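Local coordinates for protein benzoylformate Decarboxylase (Polynucleobacter necessarius, PDB 4K9Q) that binds thiamine diphosphate and magnesium and probably decarboxylates benzoylformate, as a member of the thiamine diphosphate enzyme family, at residues G253-I267 against P279-L293. Residues are numbered along the deposited sequence; the frame is centred on the assembly and turned at random. Where two conformers were deposited one is given.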
loop_
_atom_site.group_PDB
_atom_site.type_symbol
_atom_site.label_atom_id
_atom_site.label_comp_id
_atom_site.label_asym_id
_atom_site.label_seq_id
_atom_site.Cartn_x
_atom_site.Cartn_y
_atom_site.Cartn_z
ATOM N N GLY A 253 -24.263 8.195 -20.206
ATOM C CA GLY A 253 -24.979 7.123 -19.531
ATOM C C GLY A 253 -24.990 5.863 -20.389
ATOM O O GLY A 253 -24.952 5.940 -21.611
ATOM N N ILE A 254 -25.058 4.696 -19.753
ATOM C CA ILE A 254 -25.092 3.441 -20.490
ATOM C C ILE A 254 -26.242 3.405 -21.496
ATOM O O ILE A 254 -26.031 3.182 -22.686
ATOM C CB ILE A 254 -25.205 2.238 -19.533
ATOM C CG1 ILE A 254 -23.899 2.092 -18.742
ATOM C CG2 ILE A 254 -25.489 0.969 -20.316
ATOM C CD1 ILE A 254 -23.991 1.145 -17.546
ATOM N N GLY A 255 -27.455 3.653 -21.011
ATOM C CA GLY A 255 -28.634 3.610 -21.860
ATOM C C GLY A 255 -28.726 4.745 -22.864
ATOM O O GLY A 255 -29.285 4.570 -23.951
ATOM N N SER A 256 -28.200 5.917 -22.513
ATOM C CA SER A 256 -28.267 7.057 -23.423
ATOM C C SER A 256 -27.258 6.919 -24.565
ATOM O O SER A 256 -27.579 7.193 -25.722
ATOM C CB SER A 256 -28.072 8.389 -22.683
ATOM O OG SER A 256 -26.789 8.467 -22.077
ATOM N N LEU A 257 -26.044 6.484 -24.245
ATOM C CA LEU A 257 -25.041 6.261 -25.282
ATOM C C LEU A 257 -25.543 5.165 -26.236
ATOM O O LEU A 257 -25.490 5.323 -27.458
ATOM C CB LEU A 257 -23.683 5.887 -24.660
ATOM C CG LEU A 257 -22.471 5.857 -25.599
ATOM C CD1 LEU A 257 -21.189 5.986 -24.790
ATOM C CD2 LEU A 257 -22.458 4.580 -26.452
ATOM N N GLU A 258 -26.045 4.067 -25.668
ATOM C CA GLU A 258 -26.608 2.969 -26.453
ATOM C C GLU A 258 -27.607 3.484 -27.489
ATOM O O GLU A 258 -27.551 3.112 -28.654
ATOM C CB GLU A 258 -27.311 1.956 -25.539
ATOM C CG GLU A 258 -27.982 0.805 -26.297
ATOM C CD GLU A 258 -29.156 0.195 -25.537
ATOM O OE1 GLU A 258 -29.353 0.521 -24.341
ATOM O OE2 GLU A 258 -29.887 -0.621 -26.142
ATOM N N LYS A 259 -28.522 4.345 -27.063
ATOM C CA LYS A 259 -29.557 4.831 -27.967
ATOM C C LYS A 259 -28.966 5.645 -29.110
ATOM O O LYS A 259 -29.462 5.604 -30.239
ATOM C CB LYS A 259 -30.607 5.642 -27.200
ATOM C CG LYS A 259 -31.535 4.764 -26.361
ATOM C CD LYS A 259 -32.532 5.592 -25.562
ATOM C CE LYS A 259 -33.356 4.706 -24.633
ATOM N NZ LYS A 259 -34.098 3.655 -25.386
ATOM N N GLN A 260 -27.892 6.372 -28.825
ATOM C CA GLN A 260 -27.275 7.213 -29.841
ATOM C C GLN A 260 -26.583 6.431 -30.948
ATOM O O GLN A 260 -26.451 6.928 -32.067
ATOM C CB GLN A 260 -26.291 8.199 -29.215
ATOM C CG GLN A 260 -26.940 9.223 -28.311
ATOM C CD GLN A 260 -25.932 10.202 -27.754
ATOM O OE1 GLN A 260 -25.114 9.849 -26.898
ATOM N NE2 GLN A 260 -25.967 11.437 -28.252
ATOM N N ILE A 261 -26.149 5.213 -30.649
ATOM C CA ILE A 261 -25.374 4.445 -31.625
ATOM C C ILE A 261 -26.178 3.304 -32.256
ATOM O O ILE A 261 -25.634 2.479 -32.987
ATOM C CB ILE A 261 -24.025 3.933 -31.020
ATOM C CG1 ILE A 261 -24.278 2.977 -29.847
ATOM C CG2 ILE A 261 -23.154 5.131 -30.589
ATOM C CD1 ILE A 261 -23.010 2.248 -29.339
ATOM N N GLN A 262 -27.479 3.266 -31.983
ATOM C CA GLN A 262 -28.350 2.256 -32.584
ATOM C C GLN A 262 -28.314 2.303 -34.114
ATOM O O GLN A 262 -28.113 3.362 -34.709
ATOM C CB GLN A 262 -29.788 2.420 -32.090
ATOM C CG GLN A 262 -30.003 1.963 -30.658
ATOM C CD GLN A 262 -31.440 2.139 -30.202
ATOM O OE1 GLN A 262 -32.235 2.817 -30.858
ATOM N NE2 GLN A 262 -31.783 1.527 -29.071
ATOM N N GLY A 263 -28.500 1.146 -34.747
ATOM C CA GLY A 263 -28.573 1.081 -36.197
ATOM C C GLY A 263 -27.259 0.729 -36.872
ATOM O O GLY A 263 -27.152 0.773 -38.102
ATOM N N HIS A 264 -26.256 0.381 -36.068
ATOM C CA HIS A 264 -24.934 0.051 -36.591
ATOM C C HIS A 264 -24.481 -1.300 -36.056
ATOM O O HIS A 264 -24.552 -1.553 -34.853
ATOM C CB HIS A 264 -23.948 1.158 -36.227
ATOM C CG HIS A 264 -24.322 2.487 -36.800
ATOM N ND1 HIS A 264 -23.924 2.896 -38.054
ATOM C CD2 HIS A 264 -25.085 3.487 -36.301
ATOM C CE1 HIS A 264 -24.414 4.098 -38.298
ATOM N NE2 HIS A 264 -25.123 4.480 -37.251
ATOM N N ASP A 265 -24.035 -2.178 -36.951
ATOM C CA ASP A 265 -23.701 -3.546 -36.545
ATOM C C ASP A 265 -22.343 -3.673 -35.856
ATOM O O ASP A 265 -22.146 -4.549 -35.015
ATOM C CB ASP A 265 -23.804 -4.527 -37.725
ATOM C CG ASP A 265 -22.940 -4.131 -38.915
ATOM O OD1 ASP A 265 -22.544 -2.951 -39.022
ATOM O OD2 ASP A 265 -22.676 -5.013 -39.762
ATOM N N LEU A 266 -21.412 -2.799 -36.213
ATOM C CA LEU A 266 -20.078 -2.862 -35.630
ATOM C C LEU A 266 -19.710 -1.509 -35.033
ATOM O O LEU A 266 -19.779 -0.489 -35.713
ATOM C CB LEU A 266 -19.048 -3.281 -36.691
ATOM C CG LEU A 266 -17.603 -3.420 -36.218
ATOM C CD1 LEU A 266 -17.504 -4.530 -35.191
ATOM C CD2 LEU A 266 -16.673 -3.684 -37.390
ATOM N N ILE A 267 -19.323 -1.507 -33.760
ATOM C CA ILE A 267 -18.890 -0.268 -33.101
ATOM C C ILE A 267 -17.368 -0.310 -32.959
ATOM O O ILE A 267 -16.823 -1.215 -32.333
ATOM C CB ILE A 267 -19.533 -0.101 -31.704
ATOM C CG1 ILE A 267 -21.056 -0.295 -31.770
ATOM C CG2 ILE A 267 -19.186 1.262 -31.108
ATOM C CD1 ILE A 267 -21.737 0.567 -32.793
ATOM N N PRO A 279 -23.194 9.533 -15.235
ATOM C CA PRO A 279 -24.460 9.248 -14.556
ATOM C C PRO A 279 -24.856 7.797 -14.749
ATOM O O PRO A 279 -24.480 7.184 -15.751
ATOM C CB PRO A 279 -25.456 10.146 -15.296
ATOM C CG PRO A 279 -24.892 10.252 -16.666
ATOM C CD PRO A 279 -23.399 10.303 -16.476
ATOM N N TRP A 280 -25.602 7.255 -13.790
ATOM C CA TRP A 280 -26.173 5.929 -13.939
ATOM C C TRP A 280 -27.472 6.022 -14.737
ATOM O O TRP A 280 -28.443 6.641 -14.293
ATOM C CB TRP A 280 -26.409 5.280 -12.568
ATOM C CG TRP A 280 -27.268 4.059 -12.624
ATOM C CD1 TRP A 280 -28.536 3.915 -12.116
ATOM C CD2 TRP A 280 -26.942 2.809 -13.243
ATOM N NE1 TRP A 280 -29.004 2.647 -12.371
ATOM C CE2 TRP A 280 -28.046 1.949 -13.061
ATOM C CE3 TRP A 280 -25.816 2.327 -13.925
ATOM C CZ2 TRP A 280 -28.059 0.642 -13.539
ATOM C CZ3 TRP A 280 -25.834 1.031 -14.401
ATOM C CH2 TRP A 280 -26.946 0.203 -14.206
ATOM N N ILE A 281 -27.457 5.433 -15.927
ATOM C CA ILE A 281 -28.634 5.349 -16.780
ATOM C C ILE A 281 -28.685 3.918 -17.297
ATOM O O ILE A 281 -27.889 3.521 -18.154
ATOM C CB ILE A 281 -28.573 6.341 -17.948
ATOM C CG1 ILE A 281 -28.527 7.781 -17.423
ATOM C CG2 ILE A 281 -29.793 6.181 -18.851
ATOM C CD1 ILE A 281 -28.508 8.822 -18.514
ATOM N N ALA A 282 -29.604 3.131 -16.749
ATOM C CA ALA A 282 -29.647 1.708 -17.050
ATOM C C ALA A 282 -29.866 1.449 -18.538
ATOM O O ALA A 282 -30.565 2.198 -19.225
ATOM C CB ALA A 282 -30.726 1.019 -16.225
ATOM N N GLY A 283 -29.241 0.392 -19.029
ATOM C CA GLY A 283 -29.464 -0.059 -20.386
ATOM C C GLY A 283 -28.435 -1.096 -20.778
ATOM O O GLY A 283 -27.832 -1.741 -19.914
ATOM N N GLN A 284 -28.246 -1.252 -22.085
ATOM C CA GLN A 284 -27.258 -2.177 -22.628
ATOM C C GLN A 284 -26.045 -1.389 -23.103
ATOM O O GLN A 284 -26.182 -0.268 -23.585
ATOM C CB GLN A 284 -27.850 -2.956 -23.805
ATOM C CG GLN A 284 -29.103 -3.747 -23.464
ATOM C CD GLN A 284 -29.669 -4.478 -24.665
ATOM O OE1 GLN A 284 -29.700 -5.710 -24.697
ATOM N NE2 GLN A 284 -30.125 -3.724 -25.661
ATOM N N PHE A 285 -24.856 -1.972 -22.978
ATOM C CA PHE A 285 -23.643 -1.244 -23.374
ATOM C C PHE A 285 -23.645 -0.874 -24.862
ATOM O O PHE A 285 -23.265 0.230 -25.230
ATOM C CB PHE A 285 -22.378 -2.034 -23.023
ATOM C CG PHE A 285 -22.284 -2.408 -21.575
ATOM C CD1 PHE A 285 -22.254 -1.435 -20.594
ATOM C CD2 PHE A 285 -22.220 -3.738 -21.193
ATOM C CE1 PHE A 285 -22.174 -1.785 -19.257
ATOM C CE2 PHE A 285 -22.138 -4.084 -19.857
ATOM C CZ PHE A 285 -22.104 -3.107 -18.893
ATOM N N ILE A 286 -24.052 -1.810 -25.716
ATOM C CA ILE A 286 -24.163 -1.542 -27.144
ATOM C C ILE A 286 -25.451 -2.172 -27.650
ATOM O O ILE A 286 -25.991 -3.065 -26.998
ATOM C CB ILE A 286 -22.949 -2.097 -27.936
ATOM C CG1 ILE A 286 -22.784 -3.599 -27.704
ATOM C CG2 ILE A 286 -21.659 -1.348 -27.557
ATOM C CD1 ILE A 286 -21.669 -4.215 -28.533
ATOM N N PRO A 287 -25.952 -1.702 -28.802
ATOM C CA PRO A 287 -27.247 -2.186 -29.300
ATOM C C PRO A 287 -27.272 -3.697 -29.478
ATOM O O PRO A 287 -26.276 -4.294 -29.899
ATOM C CB PRO A 287 -27.379 -1.494 -30.657
ATOM C CG PRO A 287 -26.537 -0.273 -30.543
ATOM C CD PRO A 287 -25.364 -0.689 -29.693
ATOM N N GLU A 288 -28.404 -4.307 -29.146
ATOM C CA GLU A 288 -28.582 -5.735 -29.361
ATOM C C GLU A 288 -28.182 -6.072 -30.797
ATOM O O GLU A 288 -28.554 -5.368 -31.738
ATOM C CB GLU A 288 -30.046 -6.124 -29.120
ATOM C CG GLU A 288 -30.249 -7.558 -28.655
ATOM C CD GLU A 288 -30.273 -7.682 -27.141
ATOM O OE1 GLU A 288 -31.283 -7.275 -26.528
ATOM O OE2 GLU A 288 -29.284 -8.182 -26.562
ATOM N N GLY A 289 -27.406 -7.137 -30.965
ATOM C CA GLY A 289 -27.011 -7.564 -32.293
ATOM C C GLY A 289 -25.679 -7.002 -32.755
ATOM O O GLY A 289 -25.043 -7.574 -33.640
ATOM N N SER A 290 -25.256 -5.888 -32.160
ATOM C CA SER A 290 -23.970 -5.299 -32.522
ATOM C C SER A 290 -22.823 -5.937 -31.746
ATOM O O SER A 290 -23.037 -6.689 -30.787
ATOM C CB SER A 290 -23.976 -3.782 -32.305
ATOM O OG SER A 290 -24.139 -3.463 -30.937
ATOM N N THR A 291 -21.606 -5.659 -32.194
ATOM C CA THR A 291 -20.397 -6.087 -31.492
ATOM C C THR A 291 -19.452 -4.897 -31.517
ATOM O O THR A 291 -19.672 -3.944 -32.270
ATOM C CB THR A 291 -19.722 -7.307 -32.141
ATOM O OG1 THR A 291 -19.232 -6.957 -33.441
ATOM C CG2 THR A 291 -20.713 -8.472 -32.253
ATOM N N LEU A 292 -18.412 -4.942 -30.695
ATOM C CA LEU A 292 -17.525 -3.793 -30.536
ATOM C C LEU A 292 -16.047 -4.164 -30.629
ATOM O O LEU A 292 -15.625 -5.216 -30.133
ATOM C CB LEU A 292 -17.819 -3.097 -29.197
ATOM C CG LEU A 292 -17.004 -1.859 -28.803
ATOM C CD1 LEU A 292 -17.851 -0.872 -27.974
ATOM C CD2 LEU A 292 -15.761 -2.280 -28.036
ATOM N N LEU A 293 -15.268 -3.283 -31.263
ATOM C CA LEU A 293 -13.811 -3.378 -31.249
ATOM C C LEU A 293 -13.276 -2.179 -30.474
ATOM O O LEU A 293 -13.839 -1.084 -30.570
ATOM C CB LEU A 293 -13.244 -3.343 -32.670
ATOM C CG LEU A 293 -13.807 -4.382 -33.638
ATOM C CD1 LEU A 293 -13.240 -4.177 -35.029
ATOM C CD2 LEU A 293 -13.504 -5.774 -33.134
HETATM O O HOH W 1 -23.519 2.407 -23.553
HETATM O O HOH W 2 -24.658 4.803 -16.790
HETATM O O HOH W 3 -30.553 -2.252 -28.779
HETATM O O HOH W 4 -21.022 -7.261 -35.522
#
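The carbonyl oxygen of Asp265 takes a hydrogen bond from the backbone N of Thr291 (3.1 Å), tilted modestly from the carbonyl plane, and a second from a water that also binds Thr291 OG1; the CA-H of Ser290 approaches it as well. From there the strands run parallel: Ile267 N donates to Thr291 O at 2.9 Å, and Leu293 N to Ile267 O almost straight along the C=O axis. Thr291 OG1 is hydrogen-bonded to Arg193 NH2 of helix 184-196, against which Leu266 and Leu293 also pack, while Ile267 CG2 and Leu292 CD1 meet at 4.0 Å on the opposite face of the sheet from Leu266 and Thr291. In the first turn of helix 254-260, Gly255 N donates to Ile281 O from above the carbonyl plane; a side chain on Gly255 would run into Ala282 O. Ile254 has CG1 anti to the carbonyl carbon (chi1 -69°), which turns CG2 toward the carbonyls of Gly283 and Gln284, and its CD1 lies 3.6 Å from Trp280 CZ3 and 3.8 Å from Phe285 CE1. One water donates to both Ile254 O and Phe285 O, and another links Ile254 N with Pro279 O and Ile281 N. The chi1 of 177° swings CG of Glu258 away from its backbone N, and the extended side chain crosses that of Gln284 at a slant; OE1 accepts Gln284 N at 3.1 Å from above the carboxylate plane and OE2 accepts a water held by Glu288 N. Replacing Glu258 by an alanine would remove the carboxylate, and Gln284 N would probably lose its acceptor. Further on, Pro287 CD packs against Ile261 CD1 at 3.8 Å. Helix 254-260 and the 279-290 loop thus flank the adjacent parallel strands 266-270 and 291-296 in the Rossmann-like central domain of thiamine diphosphate enzymes.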